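Local coordinates for periplasmic binding protein component of an ABC type zinc uptake transporter (Synechocystis sp., PDB 2OV3), which probably captures zinc in the periplasm as the solute-binding component of an ABC-type zinc uptake transporter, at residues P11-L16 with V26-P31; E17-D22 with T114-E119; V56-G61 with H101-P106. All blocks are in the same frame, centred on the assembly; numbering follows the deposited sequence.

Contact 1 (P11-L16 with V26-P31); sequences PQQYFL and VSVLVP
Q13 and V26 face each other where helix 10-20 passes over strand 24-28: the axes of the segments 11-16 and 26-28 run antiparallel at 171°, with a closest approach of 8.6 Å, and the CA atoms of Q13 and V26 are 6.2 Å apart. No hydrogen bond crosses, so the union is one of side chains. Q13 spans two residues of the strand. With CG anti to the backbone N (chi1 172°) and chi2 also extended, its chain reaches out over the valines. Its CB lies 3.9 Å from CG1 of V26, the methylene CG meets the same methyl, and further out the Q13 chain runs roughly perpendicular to the V28 side chain, OE1 standing 3.9 Å from V28 CG2. That last pair is van der Waals contact between an amide oxygen and a methyl.

V26 divides its two methyls between two helix residues one turn apart, Q13 and L16. CG1 takes the aliphatic part of Q13, whereas CG2, lying beside the backbone N, presses against L16, 3.5 Å from L16 CB and 4.1 Å from L16 CG. The Q13 side is only partly buried, while L16 is enclosed and also packs on I116 and L120 of helix 106-123. On the strand, V26 and V28 both also touch V7 of strand 3-7, and S27 is joined to that strand by backbone hydrogen bonds. Strand 3-7, helix 10-20 and strand 24-28 thus form a beta-alpha-beta unit, in which the helix returns antiparallel to two parallel, adjacent strands and covers one face of the sheet, as in Rossmann-like alpha/beta domains.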
# COMPACT_ATOMS: atom_id res chain seq x y z
N PRO A 11 -5.08 -5.69 0.20
CA PRO A 11 -4.94 -5.09 1.54
C PRO A 11 -6.22 -4.46 2.07
O PRO A 11 -6.48 -4.48 3.27
CB PRO A 11 -3.83 -4.06 1.34
CG PRO A 11 -2.96 -4.72 0.30
CD PRO A 11 -4.00 -5.24 -0.69
N GLN A 12 -7.02 -3.90 1.17
CA GLN A 12 -8.27 -3.29 1.58
C GLN A 12 -9.20 -4.41 2.09
O GLN A 12 -9.92 -4.23 3.07
CB GLN A 12 -8.93 -2.53 0.41
CG GLN A 12 -8.21 -1.26 -0.04
CD GLN A 12 -8.86 -0.60 -1.24
OE1 GLN A 12 -8.80 -1.12 -2.36
NE2 GLN A 12 -9.50 0.53 -1.01
N GLN A 13 -9.16 -5.57 1.45
CA GLN A 13 -9.98 -6.68 1.90
C GLN A 13 -9.64 -6.98 3.36
O GLN A 13 -10.52 -7.26 4.17
CB GLN A 13 -9.75 -7.90 1.03
CG GLN A 13 -10.41 -9.17 1.51
CD GLN A 13 -10.20 -10.29 0.51
OE1 GLN A 13 -9.07 -10.55 0.08
NE2 GLN A 13 -11.29 -10.96 0.13
N TYR A 14 -8.36 -6.93 3.70
CA TYR A 14 -7.93 -7.18 5.07
C TYR A 14 -8.70 -6.24 6.00
O TYR A 14 -9.32 -6.68 6.97
CB TYR A 14 -6.43 -6.92 5.21
CG TYR A 14 -5.85 -7.29 6.55
CD1 TYR A 14 -5.47 -8.60 6.82
CD2 TYR A 14 -5.62 -6.31 7.53
CE1 TYR A 14 -4.89 -8.94 8.04
CE2 TYR A 14 -5.03 -6.64 8.75
CZ TYR A 14 -4.67 -7.96 8.99
OH TYR A 14 -4.05 -8.29 10.17
N PHE A 15 -8.68 -4.94 5.68
CA PHE A 15 -9.36 -3.91 6.47
C PHE A 15 -10.89 -4.10 6.54
O PHE A 15 -11.51 -3.89 7.58
CB PHE A 15 -9.05 -2.51 5.90
CG PHE A 15 -7.60 -2.27 5.55
CD1 PHE A 15 -7.26 -1.30 4.61
CD2 PHE A 15 -6.58 -3.01 6.16
CE1 PHE A 15 -5.93 -1.06 4.26
CE2 PHE A 15 -5.23 -2.78 5.82
CZ PHE A 15 -4.90 -1.81 4.86
N LEU A 16 -11.50 -4.48 5.41
CA LEU A 16 -12.94 -4.68 5.37
C LEU A 16 -13.33 -5.90 6.19
O LEU A 16 -14.38 -5.92 6.83
CB LEU A 16 -13.43 -4.85 3.94
CG LEU A 16 -14.09 -3.62 3.30
CD1 LEU A 16 -15.38 -3.26 4.05
CD2 LEU A 16 -13.10 -2.46 3.33
N VAL A 26 -16.50 -9.24 0.58
CA VAL A 26 -15.58 -8.40 -0.17
C VAL A 26 -15.11 -8.98 -1.51
O VAL A 26 -14.82 -10.17 -1.60
CB VAL A 26 -14.30 -8.08 0.66
CG1 VAL A 26 -13.40 -7.11 -0.10
CG2 VAL A 26 -14.67 -7.51 2.03
N SER A 27 -15.04 -8.13 -2.53
CA SER A 27 -14.52 -8.55 -3.83
C SER A 27 -13.34 -7.60 -4.13
O SER A 27 -13.41 -6.40 -3.83
CB SER A 27 -15.59 -8.45 -4.91
OG SER A 27 -16.55 -9.49 -4.78
N VAL A 28 -12.27 -8.15 -4.68
CA VAL A 28 -11.07 -7.38 -5.02
C VAL A 28 -10.96 -7.26 -6.53
O VAL A 28 -11.08 -8.25 -7.24
CB VAL A 28 -9.78 -8.07 -4.48
CG1 VAL A 28 -8.55 -7.21 -4.77
CG2 VAL A 28 -9.90 -8.30 -2.99
N LEU A 29 -10.75 -6.04 -7.00
CA LEU A 29 -10.63 -5.78 -8.42
C LEU A 29 -9.23 -6.14 -8.92
O LEU A 29 -9.10 -6.78 -9.95
CB LEU A 29 -10.93 -4.31 -8.70
CG LEU A 29 -10.82 -3.93 -10.18
CD1 LEU A 29 -11.96 -4.58 -10.95
CD2 LEU A 29 -10.86 -2.41 -10.37
N VAL A 30 -8.19 -5.73 -8.21
CA VAL A 30 -6.83 -6.03 -8.66
C VAL A 30 -6.15 -7.17 -7.88
O VAL A 30 -5.96 -7.09 -6.66
CB VAL A 30 -5.91 -4.77 -8.60
CG1 VAL A 30 -4.57 -5.06 -9.28
CG2 VAL A 30 -6.59 -3.58 -9.28
N PRO A 31 -5.78 -8.24 -8.59
CA PRO A 31 -5.11 -9.39 -7.98
C PRO A 31 -3.77 -8.93 -7.40
O PRO A 31 -3.16 -7.98 -7.89
CB PRO A 31 -4.91 -10.36 -9.16
CG PRO A 31 -5.98 -9.96 -10.15
CD PRO A 31 -5.98 -8.45 -10.04

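Contact 2 (E17-D22 with T114-E119); sequences EKIGGD and TTIAKE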
# COMPACT_ATOMS: atom_id res chain seq x y z
N GLU A 17 -12.49 -6.93 6.16
CA GLU A 17 -12.78 -8.13 6.93
C GLU A 17 -12.69 -7.81 8.42
O GLU A 17 -13.57 -8.19 9.19
CB GLU A 17 -11.81 -9.25 6.55
CG GLU A 17 -12.49 -10.55 6.17
CD GLU A 17 -13.27 -10.47 4.87
OE1 GLU A 17 -12.71 -10.01 3.86
OE2 GLU A 17 -14.44 -10.89 4.84
N LYS A 18 -11.64 -7.10 8.81
CA LYS A 18 -11.45 -6.71 10.20
C LYS A 18 -12.62 -5.87 10.71
O LYS A 18 -13.04 -6.01 11.85
CB LYS A 18 -10.16 -5.89 10.35
CG LYS A 18 -8.88 -6.72 10.32
CD LYS A 18 -8.72 -7.55 11.59
CE LYS A 18 -7.45 -8.36 11.53
NZ LYS A 18 -7.17 -9.12 12.77
N ILE A 19 -13.15 -5.01 9.84
CA ILE A 19 -14.25 -4.12 10.17
C ILE A 19 -15.65 -4.70 9.98
O ILE A 19 -16.53 -4.49 10.81
CB ILE A 19 -14.17 -2.83 9.33
CG1 ILE A 19 -12.83 -2.12 9.61
CG2 ILE A 19 -15.34 -1.91 9.66
CD1 ILE A 19 -12.55 -0.96 8.69
N GLY A 20 -15.85 -5.42 8.88
CA GLY A 20 -17.16 -5.96 8.59
C GLY A 20 -17.48 -7.36 9.07
O GLY A 20 -18.65 -7.68 9.28
N GLY A 21 -16.46 -8.20 9.23
CA GLY A 21 -16.69 -9.56 9.67
C GLY A 21 -17.54 -10.31 8.66
O GLY A 21 -17.33 -10.17 7.46
N ASP A 22 -18.50 -11.08 9.16
CA ASP A 22 -19.39 -11.87 8.30
C ASP A 22 -20.55 -11.04 7.77
O ASP A 22 -21.48 -11.57 7.17
CB ASP A 22 -19.91 -13.11 9.05
CG ASP A 22 -20.66 -12.76 10.33
OD1 ASP A 22 -20.85 -13.67 11.18
OD2 ASP A 22 -21.07 -11.59 10.50
N THR A 114 -11.53 3.87 9.79
CA THR A 114 -12.54 4.69 10.43
C THR A 114 -13.53 5.24 9.42
O THR A 114 -14.72 5.40 9.71
CB THR A 114 -11.90 5.86 11.19
OG1 THR A 114 -11.00 5.34 12.18
CG2 THR A 114 -12.96 6.70 11.89
N THR A 115 -13.04 5.53 8.24
CA THR A 115 -13.92 6.04 7.21
C THR A 115 -14.76 4.89 6.66
O THR A 115 -15.93 5.08 6.33
CB THR A 115 -13.12 6.68 6.08
OG1 THR A 115 -12.41 7.82 6.60
CG2 THR A 115 -14.06 7.13 4.96
N ILE A 116 -14.17 3.71 6.57
CA ILE A 116 -14.90 2.55 6.06
C ILE A 116 -16.06 2.18 6.97
O ILE A 116 -17.19 2.00 6.53
CB ILE A 116 -14.02 1.31 5.94
CG1 ILE A 116 -12.81 1.60 5.06
CG2 ILE A 116 -14.85 0.15 5.42
CD1 ILE A 116 -13.15 2.28 3.77
N ALA A 117 -15.73 2.05 8.25
CA ALA A 117 -16.70 1.69 9.28
C ALA A 117 -17.85 2.69 9.28
O ALA A 117 -19.02 2.31 9.18
CB ALA A 117 -16.01 1.67 10.64
N LYS A 118 -17.51 3.97 9.39
CA LYS A 118 -18.52 5.01 9.39
C LYS A 118 -19.47 4.80 8.21
O LYS A 118 -20.69 4.85 8.36
CB LYS A 118 -17.85 6.38 9.30
CG LYS A 118 -18.80 7.55 9.41
CD LYS A 118 -18.05 8.88 9.29
CE LYS A 118 -19.00 10.05 9.48
NZ LYS A 118 -20.16 9.98 8.53
N GLU A 119 -18.90 4.55 7.03
CA GLU A 119 -19.70 4.36 5.83
C GLU A 119 -20.52 3.06 5.82
O GLU A 119 -21.63 3.03 5.29
CB GLU A 119 -18.79 4.44 4.61
CG GLU A 119 -18.11 5.81 4.48
CD GLU A 119 -19.10 6.94 4.20
OE1 GLU A 119 -19.48 7.11 3.02
OE2 GLU A 119 -19.51 7.64 5.16
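I19 meets I116 and A117 through apolar contacts, and its two branches have separate targets. CG2, anti to the backbone N, rests against A117, with I19 CG2 3.8 Å from A117 CB and 3.9 Å from A117 CA; the small alanine side chain lets the backbones come close, the CA atoms of I19 and A117 being 6.4 Å apart. The other branch runs through CG1 to CD1, extended at chi2 171°, and ends against I116: I19 CD1 is 3.9 Å from I116 CB and 4.1 Å from I116 CG2. The two isoleucine side chains lie nearly perpendicular. An alanine at I19 would lose both branches, and is likely to leave a gap beside A117 and the I116 branch point in this buried interface.

Polar links do not cross between the segments; they lie within or around them. G21 N bonds to E17 O at 2.9 Å as helix 10-20 ends, and G21 then leaves helical geometry with a positive phi of 62°. The carbonyl O of I19 accepts a hydrogen bond from N134, and K18 forms a salt bridge with E141, both on helix 128-153.

That long helix also packs on A117 through L135. I19 touches A113 and L120 of helix 106-123 as well, so the end of helix 10-20 packs against helices 106-123 and 128-153, while I116 also touches I80 of strand 78-81.

Contact 3 (V56-G61 with H101-P106); sequences VLIGLG and HIWLSP. With ZN (zinc ion), chain B.
I58 packs against I102 and W103, and I102 also takes L60, through apolar side-chain contacts; no hydrogen bond crosses. Following I58 outward, CB bears two branches. CG2, anti to the backbone N, lies 3.6 Å from the CD1 methyl of I102 and 4.1 Å from W103 CE3, where it sits at the edge of the indole, near the ring plane. CG1 approaches the same ring carbon, 4.2 Å from W103 CE3, before CD1 continues to Q12 of helix 10-20, which the I58 side chain touches. I58 and I102 lie alongside one another, pointing opposite ways.

I102 has its CG1 between the backbone N and the carbonyl carbon (chi1 74°), an arrangement that sends CD1 to I58 and CG2 to L60; I102 CG2 is 3.4 Å from L60 CD1, a close fit. One side chain therefore engages both residues flanking G59.

The preceding residue, H101, turns away from this packing and binds the zinc ion through NE2 at 2.3 Å. H37 and H165 complete the protein ligands, and a water lies 2.2 Å from the zinc. H101 ND1 is hydrogen-bonded to D99, which, with the zinc bond, is likely to restrain the rotation of the imidazole.

W103 NE1 bonds to the P236 carbonyl, while Y170 of helix 169-174 touches both L60 and I102. The contact thus joins the loop following strand 54-57 to the loop leading into helix 106-123, whose N-cap is S105.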
# COMPACT_ATOMS: atom_id res chain seq x y z
N VAL A 56 -14.88 0.63 -2.14
CA VAL A 56 -13.91 1.36 -1.34
C VAL A 56 -12.69 1.79 -2.15
O VAL A 56 -11.80 0.99 -2.44
CB VAL A 56 -13.40 0.53 -0.14
CG1 VAL A 56 -12.57 1.42 0.78
CG2 VAL A 56 -14.57 -0.08 0.63
N LEU A 57 -12.66 3.07 -2.51
CA LEU A 57 -11.55 3.63 -3.26
C LEU A 57 -10.40 3.88 -2.29
O LEU A 57 -10.61 4.11 -1.09
CB LEU A 57 -11.94 4.97 -3.88
CG LEU A 57 -13.16 5.04 -4.80
CD1 LEU A 57 -13.60 6.48 -4.95
CD2 LEU A 57 -12.83 4.43 -6.16
N ILE A 58 -9.18 3.81 -2.81
CA ILE A 58 -7.98 4.09 -2.03
C ILE A 58 -7.93 5.62 -2.03
O ILE A 58 -7.54 6.25 -1.05
CB ILE A 58 -6.70 3.52 -2.72
CG1 ILE A 58 -6.47 2.07 -2.30
CG2 ILE A 58 -5.47 4.36 -2.35
CD1 ILE A 58 -6.94 1.08 -3.34
N GLY A 59 -8.37 6.20 -3.15
CA GLY A 59 -8.37 7.64 -3.30
C GLY A 59 -7.04 8.13 -3.81
O GLY A 59 -6.22 7.33 -4.27
N LEU A 60 -6.80 9.44 -3.73
CA LEU A 60 -5.55 10.03 -4.19
C LEU A 60 -5.23 9.66 -5.63
O LEU A 60 -4.07 9.46 -5.99
CB LEU A 60 -4.41 9.61 -3.26
CG LEU A 60 -4.60 10.17 -1.86
CD1 LEU A 60 -3.57 9.57 -0.90
CD2 LEU A 60 -4.46 11.67 -1.90
N GLY A 61 -6.27 9.55 -6.44
CA GLY A 61 -6.11 9.21 -7.84
C GLY A 61 -5.61 7.81 -8.11
O GLY A 61 -4.97 7.58 -9.12
N HIS A 101 -0.12 5.43 -2.15
CA HIS A 101 0.25 4.31 -1.28
C HIS A 101 0.10 4.56 0.23
O HIS A 101 1.03 4.30 0.99
CB HIS A 101 1.70 3.88 -1.55
CG HIS A 101 2.06 3.81 -3.00
ND1 HIS A 101 2.54 4.90 -3.70
CD2 HIS A 101 2.00 2.79 -3.89
CE1 HIS A 101 2.75 4.55 -4.96
NE2 HIS A 101 2.43 3.28 -5.10
N ILE A 102 -1.05 5.05 0.68
CA ILE A 102 -1.23 5.30 2.11
C ILE A 102 -1.64 4.03 2.87
O ILE A 102 -1.59 4.00 4.10
CB ILE A 102 -2.29 6.45 2.38
CG1 ILE A 102 -3.73 5.97 2.13
CG2 ILE A 102 -2.02 7.65 1.49
CD1 ILE A 102 -4.03 5.66 0.71
N TRP A 103 -2.01 2.98 2.15
CA TRP A 103 -2.44 1.74 2.78
C TRP A 103 -1.29 0.95 3.42
O TRP A 103 -1.50 -0.12 4.00
CB TRP A 103 -3.21 0.87 1.77
CG TRP A 103 -2.36 0.18 0.75
CD1 TRP A 103 -1.68 -0.99 0.92
CD2 TRP A 103 -2.06 0.63 -0.58
NE1 TRP A 103 -0.96 -1.30 -0.21
CE2 TRP A 103 -1.17 -0.32 -1.15
CE3 TRP A 103 -2.44 1.74 -1.34
CZ2 TRP A 103 -0.66 -0.18 -2.46
CZ3 TRP A 103 -1.94 1.88 -2.63
CH2 TRP A 103 -1.06 0.92 -3.18
N LEU A 104 -0.07 1.47 3.34
CA LEU A 104 1.06 0.78 3.93
C LEU A 104 1.52 1.52 5.21
O LEU A 104 2.56 1.20 5.79
CB LEU A 104 2.19 0.66 2.89
CG LEU A 104 1.73 -0.18 1.66
CD1 LEU A 104 2.67 -0.01 0.48
CD2 LEU A 104 1.63 -1.67 2.06
N SER A 105 0.73 2.50 5.63
CA SER A 105 1.01 3.24 6.87
C SER A 105 -0.01 2.79 7.91
O SER A 105 -1.21 3.04 7.76
CB SER A 105 0.87 4.76 6.66
OG SER A 105 0.77 5.44 7.91
N PRO A 106 0.45 2.10 8.97
CA PRO A 106 -0.46 1.63 10.01
C PRO A 106 -1.28 2.80 10.58
O PRO A 106 -2.51 2.75 10.63
CB PRO A 106 0.48 1.02 11.04
CG PRO A 106 1.57 0.46 10.19
CD PRO A 106 1.81 1.58 9.20
ZN ZN B . 2.31 1.48 -6.57
O HOH W 1 1.95 -0.63 -5.88

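Contacts 1 and 2 share helix 10-20 and lie 12 Å apart between centres: L16 of contact 1 packs on I116 of contact 2, L16 CD1 being 3.7 Å from I116 CG2. Contact 3 touches both. Q12 of segment 11-16 probably donates a hydrogen bond from NE2 to V56 O at 2.7 Å, and P11 CB comes within 3.8 Å of W103 CD1, while I116 meets V56. Among the three, contact 3 contains a zinc ligand, H101; W103 has its side chain about 6 Å from that of H37 and about 7 Å from that of H165. Contacts 1 and 2 lie away from the metal, pinning helix 10-20 to the sheet and to helix 106-123.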